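Local coordinates for protein piwi (Drosophila melanogaster, PDB 6KR6) that binds piRNAs and, in complex with them, represses transposable elements in the germline of the fly, at residues 606-614 with 798-809; 761-770 with 777-786. All coordinates share one frame; numbering follows the deposited sequence.

Contact 1 of 2, residues 606-614 with 798-809; sequences STYFSTVTE and IPQNALEKKFYY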
loop_
_atom_site.group_PDB
_atom_site.type_symbol
_atom_site.label_atom_id
_atom_site.label_comp_id
_atom_site.label_asym_id
_atom_site.label_seq_id
_atom_site.Cartn_x
_atom_site.Cartn_y
_atom_site.Cartn_z
ATOM N N SER A 606 -16.957 0.021 -24.695
ATOM C CA SER A 606 -16.221 1.057 -23.968
ATOM C C SER A 606 -17.037 1.629 -22.808
ATOM O O SER A 606 -17.119 2.843 -22.615
ATOM C CB SER A 606 -15.765 2.169 -24.917
ATOM O OG SER A 606 -15.499 3.366 -24.209
ATOM N N THR A 607 -17.634 0.738 -22.020
ATOM C CA THR A 607 -18.316 1.117 -20.791
ATOM C C THR A 607 -17.842 0.206 -19.667
ATOM O O THR A 607 -17.085 -0.743 -19.883
ATOM C CB THR A 607 -19.843 1.044 -20.934
ATOM O OG1 THR A 607 -20.196 1.048 -22.321
ATOM C CG2 THR A 607 -20.494 2.243 -20.254
ATOM N N TYR A 608 -18.293 0.503 -18.451
ATOM C CA TYR A 608 -17.808 -0.182 -17.265
ATOM C C TYR A 608 -18.971 -0.583 -16.370
ATOM O O TYR A 608 -20.017 0.070 -16.344
ATOM C CB TYR A 608 -16.813 0.697 -16.494
ATOM C CG TYR A 608 -15.570 1.047 -17.288
ATOM C CD1 TYR A 608 -14.405 0.304 -17.153
ATOM C CD2 TYR A 608 -15.567 2.113 -18.178
ATOM C CE1 TYR A 608 -13.268 0.617 -17.878
ATOM C CE2 TYR A 608 -14.436 2.433 -18.906
ATOM C CZ TYR A 608 -13.289 1.681 -18.751
ATOM O OH TYR A 608 -12.160 1.990 -19.471
ATOM N N PHE A 609 -18.766 -1.671 -15.634
ATOM C CA PHE A 609 -19.753 -2.250 -14.735
ATOM C C PHE A 609 -19.146 -2.303 -13.342
ATOM O O PHE A 609 -18.028 -2.799 -13.172
ATOM C CB PHE A 609 -20.155 -3.647 -15.226
ATOM C CG PHE A 609 -20.962 -4.442 -14.241
ATOM C CD1 PHE A 609 -22.342 -4.336 -14.211
ATOM C CD2 PHE A 609 -20.343 -5.324 -13.371
ATOM C CE1 PHE A 609 -23.085 -5.078 -13.316
ATOM C CE2 PHE A 609 -21.083 -6.067 -12.476
ATOM C CZ PHE A 609 -22.457 -5.942 -12.446
ATOM N N SER A 610 -19.869 -1.788 -12.350
ATOM C CA SER A 610 -19.318 -1.612 -11.012
ATOM C C SER A 610 -20.251 -2.196 -9.964
ATOM O O SER A 610 -21.436 -1.850 -9.922
ATOM C CB SER A 610 -19.067 -0.130 -10.722
ATOM O OG SER A 610 -20.199 0.654 -11.055
ATOM N N THR A 611 -19.710 -3.067 -9.111
ATOM C CA THR A 611 -20.455 -3.635 -7.995
ATOM C C THR A 611 -19.657 -3.470 -6.709
ATOM O O THR A 611 -18.430 -3.339 -6.727
ATOM C CB THR A 611 -20.771 -5.124 -8.206
ATOM O OG1 THR A 611 -20.998 -5.374 -9.595
ATOM C CG2 THR A 611 -22.014 -5.523 -7.422
ATOM N N VAL A 612 -20.374 -3.466 -5.586
ATOM C CA VAL A 612 -19.769 -3.487 -4.262
ATOM C C VAL A 612 -20.487 -4.540 -3.434
ATOM O O VAL A 612 -21.661 -4.847 -3.663
ATOM C CB VAL A 612 -19.832 -2.120 -3.545
ATOM C CG1 VAL A 612 -18.485 -1.780 -2.924
ATOM C CG2 VAL A 612 -20.296 -1.023 -4.495
ATOM N N THR A 613 -19.768 -5.098 -2.465
ATOM C CA THR A 613 -20.390 -6.014 -1.520
ATOM C C THR A 613 -19.631 -5.967 -0.203
ATOM O O THR A 613 -18.457 -5.597 -0.148
ATOM C CB THR A 613 -20.454 -7.451 -2.070
ATOM O OG1 THR A 613 -21.361 -8.236 -1.284
ATOM C CG2 THR A 613 -19.081 -8.104 -2.041
ATOM N N GLU A 614 -20.320 -6.348 0.866
ATOM C CA GLU A 614 -19.680 -6.437 2.170
ATOM C C GLU A 614 -18.944 -7.777 2.325
ATOM O O GLU A 614 -19.207 -8.752 1.613
ATOM C CB GLU A 614 -20.706 -6.264 3.293
ATOM C CG GLU A 614 -20.127 -5.611 4.547
ATOM C CD GLU A 614 -21.024 -5.756 5.754
ATOM O OE1 GLU A 614 -20.585 -6.392 6.736
ATOM O OE2 GLU A 614 -22.165 -5.245 5.721
ATOM N N ILE A 798 -25.001 -0.795 0.545
ATOM C CA ILE A 798 -24.790 -1.172 -0.854
ATOM C C ILE A 798 -25.660 -0.287 -1.742
ATOM O O ILE A 798 -26.880 -0.214 -1.523
ATOM C CB ILE A 798 -25.109 -2.648 -1.065
ATOM C CG1 ILE A 798 -24.231 -3.515 -0.161
ATOM C CG2 ILE A 798 -24.914 -3.033 -2.522
ATOM C CD1 ILE A 798 -22.747 -3.307 -0.367
ATOM N N PRO A 799 -25.084 0.392 -2.729
ATOM C CA PRO A 799 -25.895 1.204 -3.642
ATOM C C PRO A 799 -26.827 0.339 -4.477
ATOM O O PRO A 799 -26.592 -0.851 -4.696
ATOM C CB PRO A 799 -24.851 1.901 -4.522
ATOM C CG PRO A 799 -23.576 1.837 -3.734
ATOM C CD PRO A 799 -23.643 0.546 -2.983
ATOM N N GLN A 800 -27.906 0.966 -4.944
ATOM C CA GLN A 800 -28.891 0.252 -5.746
ATOM C C GLN A 800 -28.277 -0.228 -7.057
ATOM O O GLN A 800 -27.372 0.396 -7.617
ATOM C CB GLN A 800 -30.105 1.141 -6.024
ATOM C CG GLN A 800 -30.965 1.401 -4.798
ATOM C CD GLN A 800 -32.441 1.510 -5.135
ATOM O OE1 GLN A 800 -32.824 1.515 -6.305
ATOM N NE2 GLN A 800 -33.278 1.590 -4.106
ATOM N N ASN A 801 -28.793 -1.354 -7.548
ATOM C CA ASN A 801 -28.231 -2.034 -8.708
ATOM C C ASN A 801 -28.584 -1.373 -10.034
ATOM O O ASN A 801 -28.148 -1.862 -11.081
ATOM C CB ASN A 801 -28.692 -3.495 -8.726
ATOM C CG ASN A 801 -28.181 -4.282 -7.534
ATOM O OD1 ASN A 801 -28.692 -4.147 -6.422
ATOM N ND2 ASN A 801 -27.173 -5.115 -7.762
ATOM N N ALA A 802 -29.359 -0.287 -10.031
ATOM C CA ALA A 802 -29.675 0.384 -11.287
ATOM C C ALA A 802 -28.491 1.160 -11.845
ATOM O O ALA A 802 -28.455 1.434 -13.050
ATOM C CB ALA A 802 -30.868 1.324 -11.100
ATOM N N LEU A 803 -27.522 1.513 -11.002
ATOM C CA LEU A 803 -26.378 2.320 -11.397
ATOM C C LEU A 803 -25.180 1.479 -11.823
ATOM O O LEU A 803 -24.047 1.974 -11.793
ATOM C CB LEU A 803 -25.982 3.247 -10.246
ATOM C CG LEU A 803 -27.155 3.954 -9.564
ATOM C CD1 LEU A 803 -26.740 4.577 -8.237
ATOM C CD2 LEU A 803 -27.742 5.002 -10.491
ATOM N N GLU A 804 -25.407 0.224 -12.224
ATOM C CA GLU A 804 -24.300 -0.689 -12.502
ATOM C C GLU A 804 -23.409 -0.193 -13.635
ATOM O O GLU A 804 -22.209 -0.488 -13.650
ATOM C CB GLU A 804 -24.841 -2.080 -12.839
ATOM C CG GLU A 804 -25.301 -2.888 -11.640
ATOM C CD GLU A 804 -25.969 -4.194 -12.037
ATOM O OE1 GLU A 804 -25.953 -5.144 -11.225
ATOM O OE2 GLU A 804 -26.504 -4.274 -13.164
ATOM N N LYS A 805 -23.966 0.553 -14.587
ATOM C CA LYS A 805 -23.233 0.962 -15.778
ATOM C C LYS A 805 -22.810 2.425 -15.745
ATOM O O LYS A 805 -22.361 2.953 -16.768
ATOM C CB LYS A 805 -24.074 0.693 -17.028
ATOM C CG LYS A 805 -24.287 -0.779 -17.337
ATOM C CD LYS A 805 -22.989 -1.439 -17.767
ATOM C CE LYS A 805 -22.311 -0.647 -18.875
ATOM N NZ LYS A 805 -23.234 -0.357 -20.009
ATOM N N LYS A 806 -22.929 3.091 -14.602
ATOM C CA LYS A 806 -22.635 4.508 -14.495
ATOM C C LYS A 806 -21.501 4.734 -13.505
ATOM O O LYS A 806 -21.308 3.952 -12.570
ATOM C CB LYS A 806 -23.881 5.288 -14.061
ATOM C CG LYS A 806 -25.096 5.022 -14.937
ATOM C CD LYS A 806 -26.314 5.804 -14.475
ATOM C CE LYS A 806 -27.488 5.590 -15.420
ATOM N NZ LYS A 806 -28.674 6.401 -15.034
ATOM N N PHE A 807 -20.746 5.806 -13.728
ATOM C CA PHE A 807 -19.657 6.199 -12.831
ATOM C C PHE A 807 -20.165 7.082 -11.698
ATOM O O PHE A 807 -19.628 8.156 -11.429
ATOM C CB PHE A 807 -18.563 6.907 -13.619
ATOM C CG PHE A 807 -17.642 5.978 -14.352
ATOM C CD1 PHE A 807 -16.858 5.072 -13.659
ATOM C CD2 PHE A 807 -17.539 6.028 -15.730
ATOM C CE1 PHE A 807 -16.002 4.221 -14.327
ATOM C CE2 PHE A 807 -16.683 5.180 -16.404
ATOM C CZ PHE A 807 -15.913 4.277 -15.700
ATOM N N TYR A 808 -21.215 6.614 -11.016
ATOM C CA TYR A 808 -21.876 7.425 -9.999
ATOM C C TYR A 808 -20.945 7.780 -8.847
ATOM O O TYR A 808 -21.126 8.818 -8.200
ATOM C CB TYR A 808 -23.117 6.694 -9.476
ATOM C CG TYR A 808 -22.857 5.307 -8.915
ATOM C CD1 TYR A 808 -22.628 4.226 -9.755
ATOM C CD2 TYR A 808 -22.869 5.077 -7.544
ATOM C CE1 TYR A 808 -22.397 2.959 -9.249
ATOM C CE2 TYR A 808 -22.641 3.811 -7.029
ATOM C CZ TYR A 808 -22.406 2.757 -7.886
ATOM O OH TYR A 808 -22.180 1.496 -7.381
ATOM N N TYR A 809 -19.941 6.948 -8.585
ATOM C CA TYR A 809 -19.081 7.110 -7.421
ATOM C C TYR A 809 -17.921 8.069 -7.648
ATOM O O TYR A 809 -17.089 8.224 -6.747
ATOM C CB TYR A 809 -18.541 5.745 -6.984
ATOM C CG TYR A 809 -18.085 4.879 -8.137
ATOM C CD1 TYR A 809 -16.773 4.926 -8.592
ATOM C CD2 TYR A 809 -18.968 4.013 -8.771
ATOM C CE1 TYR A 809 -16.355 4.135 -9.646
ATOM C CE2 TYR A 809 -18.560 3.222 -9.826
ATOM C CZ TYR A 809 -17.252 3.285 -10.258
ATOM O OH TYR A 809 -16.844 2.494 -11.309
#

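Contact 2 of 2, residues 761-770 with 777-786; sequences TYKMCHLYYN and VPAVCQYAKK. With HG (mercury (II) ion), chain G; nucleotides of chain B.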
loop_
_atom_site.group_PDB
_atom_site.type_symbol
_atom_site.label_atom_id
_atom_site.label_comp_id
_atom_site.label_asym_id
_atom_site.label_seq_id
_atom_site.Cartn_x
_atom_site.Cartn_y
_atom_site.Cartn_z
ATOM N N THR A 761 -0.849 -2.610 -19.695
ATOM C CA THR A 761 -1.064 -2.024 -18.375
ATOM C C THR A 761 -0.864 -0.511 -18.403
ATOM O O THR A 761 -1.648 0.241 -17.804
ATOM C CB THR A 761 -0.130 -2.675 -17.357
ATOM O OG1 THR A 761 -0.278 -4.100 -17.417
ATOM C CG2 THR A 761 -0.462 -2.200 -15.956
ATOM N N TYR A 762 0.170 -0.044 -19.105
ATOM C CA TYR A 762 0.372 1.395 -19.239
ATOM C C TYR A 762 -0.803 2.050 -19.960
ATOM O O TYR A 762 -1.202 3.170 -19.620
ATOM C CB TYR A 762 1.687 1.678 -19.970
ATOM C CG TYR A 762 2.075 3.142 -19.991
ATOM C CD1 TYR A 762 2.208 3.864 -18.813
ATOM C CD2 TYR A 762 2.323 3.798 -21.191
ATOM C CE1 TYR A 762 2.566 5.200 -18.827
ATOM C CE2 TYR A 762 2.684 5.133 -21.214
ATOM C CZ TYR A 762 2.804 5.828 -20.031
ATOM O OH TYR A 762 3.162 7.156 -20.052
ATOM N N LYS A 763 -1.371 1.360 -20.954
ATOM C CA LYS A 763 -2.576 1.854 -21.616
ATOM C C LYS A 763 -3.736 1.960 -20.635
ATOM O O LYS A 763 -4.398 3.001 -20.545
ATOM C CB LYS A 763 -2.954 0.936 -22.780
ATOM C CG LYS A 763 -2.144 1.134 -24.046
ATOM C CD LYS A 763 -2.565 0.130 -25.108
ATOM C CE LYS A 763 -1.709 0.233 -26.360
ATOM N NZ LYS A 763 -1.834 1.560 -27.025
ATOM N N MET A 764 -3.998 0.882 -19.891
ATOM C CA MET A 764 -5.088 0.884 -18.922
ATOM C C MET A 764 -4.884 1.925 -17.833
ATOM O O MET A 764 -5.843 2.276 -17.138
ATOM C CB MET A 764 -5.242 -0.505 -18.297
ATOM C CG MET A 764 -5.618 -1.601 -19.287
ATOM S SD MET A 764 -7.118 -1.240 -20.220
ATOM C CE MET A 764 -8.296 -0.999 -18.894
ATOM N N CYS A 765 -3.655 2.408 -17.657
ATOM C CA CYS A 765 -3.397 3.512 -16.738
ATOM C C CYS A 765 -3.882 4.867 -17.255
ATOM O O CYS A 765 -3.779 5.855 -16.521
ATOM C CB CYS A 765 -1.902 3.592 -16.420
ATOM S SG CYS A 765 -1.352 2.448 -15.133
ATOM N N HIS A 766 -4.412 4.946 -18.478
ATOM C CA HIS A 766 -4.817 6.215 -19.077
ATOM C C HIS A 766 -6.310 6.507 -18.956
ATOM O O HIS A 766 -6.763 7.534 -19.470
ATOM C CB HIS A 766 -4.439 6.249 -20.567
ATOM C CG HIS A 766 -2.974 6.413 -20.830
ATOM N ND1 HIS A 766 -2.077 5.373 -20.725
ATOM C CD2 HIS A 766 -2.254 7.493 -21.217
ATOM C CE1 HIS A 766 -0.865 5.807 -21.024
ATOM N NE2 HIS A 766 -0.945 7.090 -21.326
ATOM N N LEU A 767 -7.086 5.644 -18.297
ATOM C CA LEU A 767 -8.537 5.650 -18.442
ATOM C C LEU A 767 -9.280 6.032 -17.162
ATOM O O LEU A 767 -10.446 5.669 -16.992
ATOM C CB LEU A 767 -9.018 4.287 -18.937
ATOM C CG LEU A 767 -8.602 3.865 -20.349
ATOM C CD1 LEU A 767 -8.850 2.379 -20.553
ATOM C CD2 LEU A 767 -9.346 4.680 -21.395
ATOM N N TYR A 768 -8.637 6.762 -16.254
ATOM C CA TYR A 768 -9.318 7.272 -15.066
ATOM C C TYR A 768 -9.823 8.675 -15.379
ATOM O O TYR A 768 -9.037 9.624 -15.460
ATOM C CB TYR A 768 -8.399 7.271 -13.849
ATOM C CG TYR A 768 -9.113 7.633 -12.563
ATOM C CD1 TYR A 768 -10.102 6.809 -12.042
ATOM C CD2 TYR A 768 -8.799 8.796 -11.873
ATOM C CE1 TYR A 768 -10.763 7.135 -10.872
ATOM C CE2 TYR A 768 -9.450 9.128 -10.700
ATOM C CZ TYR A 768 -10.430 8.295 -10.205
ATOM O OH TYR A 768 -11.080 8.625 -9.039
ATOM N N TYR A 769 -11.139 8.808 -15.540
ATOM C CA TYR A 769 -11.727 10.016 -16.102
ATOM C C TYR A 769 -11.775 11.189 -15.130
ATOM O O TYR A 769 -12.010 12.320 -15.571
ATOM C CB TYR A 769 -13.133 9.704 -16.616
ATOM C CG TYR A 769 -13.136 8.718 -17.762
ATOM C CD1 TYR A 769 -12.182 8.797 -18.771
ATOM C CD2 TYR A 769 -14.078 7.702 -17.829
ATOM C CE1 TYR A 769 -12.174 7.897 -19.817
ATOM C CE2 TYR A 769 -14.078 6.796 -18.871
ATOM C CZ TYR A 769 -13.124 6.899 -19.862
ATOM O OH TYR A 769 -13.121 5.997 -20.899
ATOM N N ASN A 770 -11.564 10.965 -13.834
ATOM C CA ASN A 770 -11.477 12.079 -12.901
ATOM C C ASN A 770 -10.121 12.768 -12.931
ATOM O O ASN A 770 -9.955 13.804 -12.278
ATOM C CB ASN A 770 -11.777 11.611 -11.473
ATOM C CG ASN A 770 -13.226 11.825 -11.080
ATOM O OD1 ASN A 770 -14.090 12.022 -11.934
ATOM N ND2 ASN A 770 -13.499 11.788 -9.780
ATOM N N VAL A 777 -2.133 3.760 -10.708
ATOM C CA VAL A 777 -2.564 2.372 -10.862
ATOM C C VAL A 777 -3.398 2.255 -12.132
ATOM O O VAL A 777 -3.797 3.283 -12.699
ATOM C CB VAL A 777 -3.361 1.898 -9.635
ATOM C CG1 VAL A 777 -2.537 2.052 -8.368
ATOM C CG2 VAL A 777 -4.678 2.657 -9.529
ATOM N N PRO A 778 -3.667 1.045 -12.628
ATOM C CA PRO A 778 -4.641 0.896 -13.716
ATOM C C PRO A 778 -5.980 1.529 -13.356
ATOM O O PRO A 778 -6.354 1.621 -12.185
ATOM C CB PRO A 778 -4.756 -0.623 -13.878
ATOM C CG PRO A 778 -3.413 -1.124 -13.479
ATOM C CD PRO A 778 -2.930 -0.209 -12.380
ATOM N N ALA A 779 -6.707 1.960 -14.391
ATOM C CA ALA A 779 -7.905 2.769 -14.185
ATOM C C ALA A 779 -8.978 2.012 -13.415
ATOM O O ALA A 779 -9.611 2.570 -12.512
ATOM C CB ALA A 779 -8.453 3.241 -15.526
ATOM N N VAL A 780 -9.207 0.744 -13.765
ATOM C CA VAL A 780 -10.224 -0.039 -13.068
ATOM C C VAL A 780 -9.886 -0.180 -11.590
ATOM O O VAL A 780 -10.782 -0.183 -10.738
ATOM C CB VAL A 780 -10.403 -1.410 -13.748
ATOM C CG1 VAL A 780 -11.034 -1.243 -15.123
ATOM C CG2 VAL A 780 -9.065 -2.124 -13.864
ATOM N N CYS A 781 -8.596 -0.268 -11.256
ATOM C CA CYS A 781 -8.203 -0.389 -9.854
ATOM C C CYS A 781 -8.488 0.898 -9.086
ATOM O O CYS A 781 -8.965 0.857 -7.944
ATOM C CB CYS A 781 -6.722 -0.758 -9.760
ATOM S SG CYS A 781 -6.320 -2.013 -8.522
ATOM N N GLN A 782 -8.204 2.052 -9.697
ATOM C CA GLN A 782 -8.515 3.325 -9.055
ATOM C C GLN A 782 -10.022 3.514 -8.919
ATOM O O GLN A 782 -10.500 4.061 -7.918
ATOM C CB GLN A 782 -7.892 4.475 -9.848
ATOM C CG GLN A 782 -8.039 5.839 -9.192
ATOM C CD GLN A 782 -6.999 6.093 -8.118
ATOM O OE1 GLN A 782 -5.850 5.666 -8.236
ATOM N NE2 GLN A 782 -7.397 6.795 -7.063
ATOM N N TYR A 783 -10.788 3.059 -9.916
ATOM C CA TYR A 783 -12.244 3.079 -9.810
ATOM C C TYR A 783 -12.721 2.231 -8.639
ATOM O O TYR A 783 -13.607 2.645 -7.880
ATOM C CB TYR A 783 -12.876 2.583 -11.110
ATOM C CG TYR A 783 -12.817 3.556 -12.270
ATOM C CD1 TYR A 783 -13.156 4.892 -12.102
ATOM C CD2 TYR A 783 -12.428 3.132 -13.536
ATOM C CE1 TYR A 783 -13.107 5.777 -13.161
ATOM C CE2 TYR A 783 -12.373 4.012 -14.598
ATOM C CZ TYR A 783 -12.713 5.331 -14.405
ATOM O OH TYR A 783 -12.658 6.207 -15.463
ATOM N N ALA A 784 -12.151 1.034 -8.486
ATOM C CA ALA A 784 -12.533 0.167 -7.377
ATOM C C ALA A 784 -12.196 0.807 -6.039
ATOM O O ALA A 784 -13.000 0.750 -5.102
ATOM C CB ALA A 784 -11.850 -1.192 -7.508
ATOM N N LYS A 785 -11.016 1.424 -5.931
ATOM C CA LYS A 785 -10.664 2.095 -4.682
ATOM C C LYS A 785 -11.615 3.249 -4.396
ATOM O O LYS A 785 -12.061 3.426 -3.256
ATOM C CB LYS A 785 -9.219 2.594 -4.718
ATOM C CG LYS A 785 -8.663 2.912 -3.331
ATOM C CD LYS A 785 -7.384 3.737 -3.381
ATOM C CE LYS A 785 -7.684 5.229 -3.419
ATOM N NZ LYS A 785 -6.445 6.040 -3.249
ATOM N N LYS A 786 -11.945 4.039 -5.421
ATOM C CA LYS A 786 -12.873 5.151 -5.245
ATOM C C LYS A 786 -14.228 4.661 -4.746
ATOM O O LYS A 786 -14.778 5.196 -3.774
ATOM C CB LYS A 786 -13.030 5.910 -6.564
ATOM C CG LYS A 786 -13.856 7.187 -6.471
ATOM C CD LYS A 786 -13.012 8.361 -6.000
ATOM C CE LYS A 786 -13.843 9.629 -5.862
ATOM N NZ LYS A 786 -14.769 9.556 -4.698
HETATM HG HG HG G . -6.082 0.172 -6.877
ATOM P P U B 4 -10.259 12.252 -6.971
ATOM O OP1 U B 4 -10.890 11.067 -7.603
ATOM O OP2 U B 4 -10.957 12.967 -5.871
ATOM O "O5'" U B 4 -8.827 11.809 -6.438
ATOM C "C5'" U B 4 -7.782 11.497 -7.353
ATOM C "C4'" U B 4 -6.439 11.954 -6.845
ATOM O "O4'" U B 4 -6.482 13.386 -6.597
ATOM C "C3'" U B 4 -5.976 11.303 -5.542
ATOM O "O3'" U B 4 -4.568 11.073 -5.591
ATOM C "C2'" U B 4 -6.290 12.367 -4.494
ATOM O "O2'" U B 4 -5.489 12.303 -3.332
ATOM C "C1'" U B 4 -6.054 13.656 -5.275
ATOM N N1 U B 4 -6.818 14.804 -4.762
ATOM C C2 U B 4 -6.293 16.071 -4.935
ATOM O O2 U B 4 -5.240 16.281 -5.515
ATOM N N3 U B 4 -7.057 17.088 -4.419
ATOM C C4 U B 4 -8.259 16.969 -3.751
ATOM O O4 U B 4 -8.827 17.982 -3.341
ATOM C C5 U B 4 -8.729 15.626 -3.601
ATOM C C6 U B 4 -8.007 14.616 -4.096
ATOM P P U B 3 -14.418 15.759 -7.068
ATOM O OP1 U B 3 -14.993 14.413 -7.322
ATOM O OP2 U B 3 -14.481 16.350 -5.707
ATOM O "O5'" U B 3 -12.892 15.727 -7.525
ATOM C "C5'" U B 3 -12.514 15.126 -8.755
ATOM C "C4'" U B 3 -11.035 15.280 -9.010
ATOM O "O4'" U B 3 -10.683 16.683 -9.052
ATOM C "C3'" U B 3 -10.110 14.693 -7.955
ATOM O "O3'" U B 3 -9.920 13.301 -8.140
ATOM C "C2'" U B 3 -8.824 15.502 -8.132
ATOM O "O2'" U B 3 -8.010 14.939 -9.150
ATOM C "C1'" U B 3 -9.352 16.857 -8.623
ATOM N N1 U B 3 -9.296 17.924 -7.595
ATOM C C2 U B 3 -8.118 18.645 -7.512
ATOM O O2 U B 3 -7.157 18.422 -8.229
ATOM N N3 U B 3 -8.101 19.634 -6.559
ATOM C C4 U B 3 -9.125 19.972 -5.700
ATOM O O4 U B 3 -8.957 20.889 -4.894
ATOM C C5 U B 3 -10.314 19.187 -5.850
ATOM C C6 U B 3 -10.359 18.215 -6.771
#

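Contact 1 of 2, residues 606-614 with 798-809
Ser610 and Glu804 join the edge strand 608-614 of the PIWI domain's RNase H-like fold to the C-terminal tail of the chain. The strand pairs on its other side with strand 592-599, through backbone bonds such as that of Phe609 with Ala598. The tail makes no second strand here; it meets the edge with a type I turn from Leu803 to Lys806.

The polar link is the backbone bond from Ser610 N to Glu804 O, 3.0 Å long, with the donor in the carbonyl plane. Ser610 OG adds a weak bond to that same oxygen, and Phe609 CA sends a CH...O contact to it. A similar contact runs from Lys805 CA to Tyr608 O at 3.4 Å.

Among the charged side chains, Lys805 bends at chi2 and chi3, bringing CE back against Thr607 CB at 3.6 Å; a further bend at chi4 turns NZ, which makes a salt bridge with Glu639. Glu804, extended beyond CG, lies alongside Phe609, its carboxylate carbon at the ring edge near CE1.

Ring and apolar contacts flank the link. The rings of Tyr608 and Phe807 meet obliquely, planes at 46°. Toward the other end of the strand, Val612 CG2 meets Pro799 CD at 4.0 Å, and Ile798 CD1 touches Thr613 CA. One polar atom also meets a ring: Ser610 OG sits at the edge of Tyr809, 3.3 Å from CE2.

Contact 2 of 2, residues 761-770 with 777-786
Tyr783 extends from helix 779-795 and places its hydroxyl between two backbone groups of the 761-770 segment. Tyr769 N donates to Tyr783 OH over 3.0 Å, and the hydroxyl gives a weak bond to Leu767 O. Close packing continues toward the helix start. Pro778 is the N-cap residue, and just beyond it Ala779 N bonds to Met764 O at 2.9 Å, approaching from above the carbonyl plane. The methyl of Ala779 presses on Leu767 CB at 3.6 Å. On the same helix Cys781 SG binds a mercury ion that Asp652 also ligates.

Tyr768 spans from this packed part to the RNA. Its CG is anti to the backbone N (chi1 -173°), which lays the ring across the helix: Gln782 CG makes a CH-pi contact over the face, 3.5 Å from the centroid, and Tyr768 CD1 lies over one face of the Tyr783 ring, the two planes at 48°. At the far end Tyr768 OH bonds to OP1 of U4 of chain B at 2.8 Å. A leucine here would probably leave that phosphate oxygen without its hydroxyl partner and Gln782 without a ring to lie on.

The RNA side is looser. Lys786 is partly exposed, while Asn770 ND2 reaches OP1 only weakly and bonds to Leu810 O. Gln556 and Leu810 nearby bind a zinc ion here and are magnesium ligands by similarity, consistent with the PIWI-domain surface that holds the guide backbone next to the metal-containing 5'-end pocket.

How the contacts relate
Contact 2 is nested along the chain inside the loop closed by contact 1, and their centres lie 16 Å apart. Both hold the PIWI domain together around helix 779-795, contact 2 at its first turns and contact 1 through the tail that follows it. Contact 2 is mostly buried, with partly exposed Asn770 and Lys786 at its RNA end, whereas contact 1 is partly buried, with exposed Ile798 at one end. Both use aromatic rings; contact 1 adds the side chains of Glu804 and Lys805 from the tail's turn, contact 2 a buried tyrosine hydroxyl and bonds to an RNA phosphate. They touch directly where Phe807 meets the Tyr783 ring and where Tyr608 OH packs on Leu767 CD1.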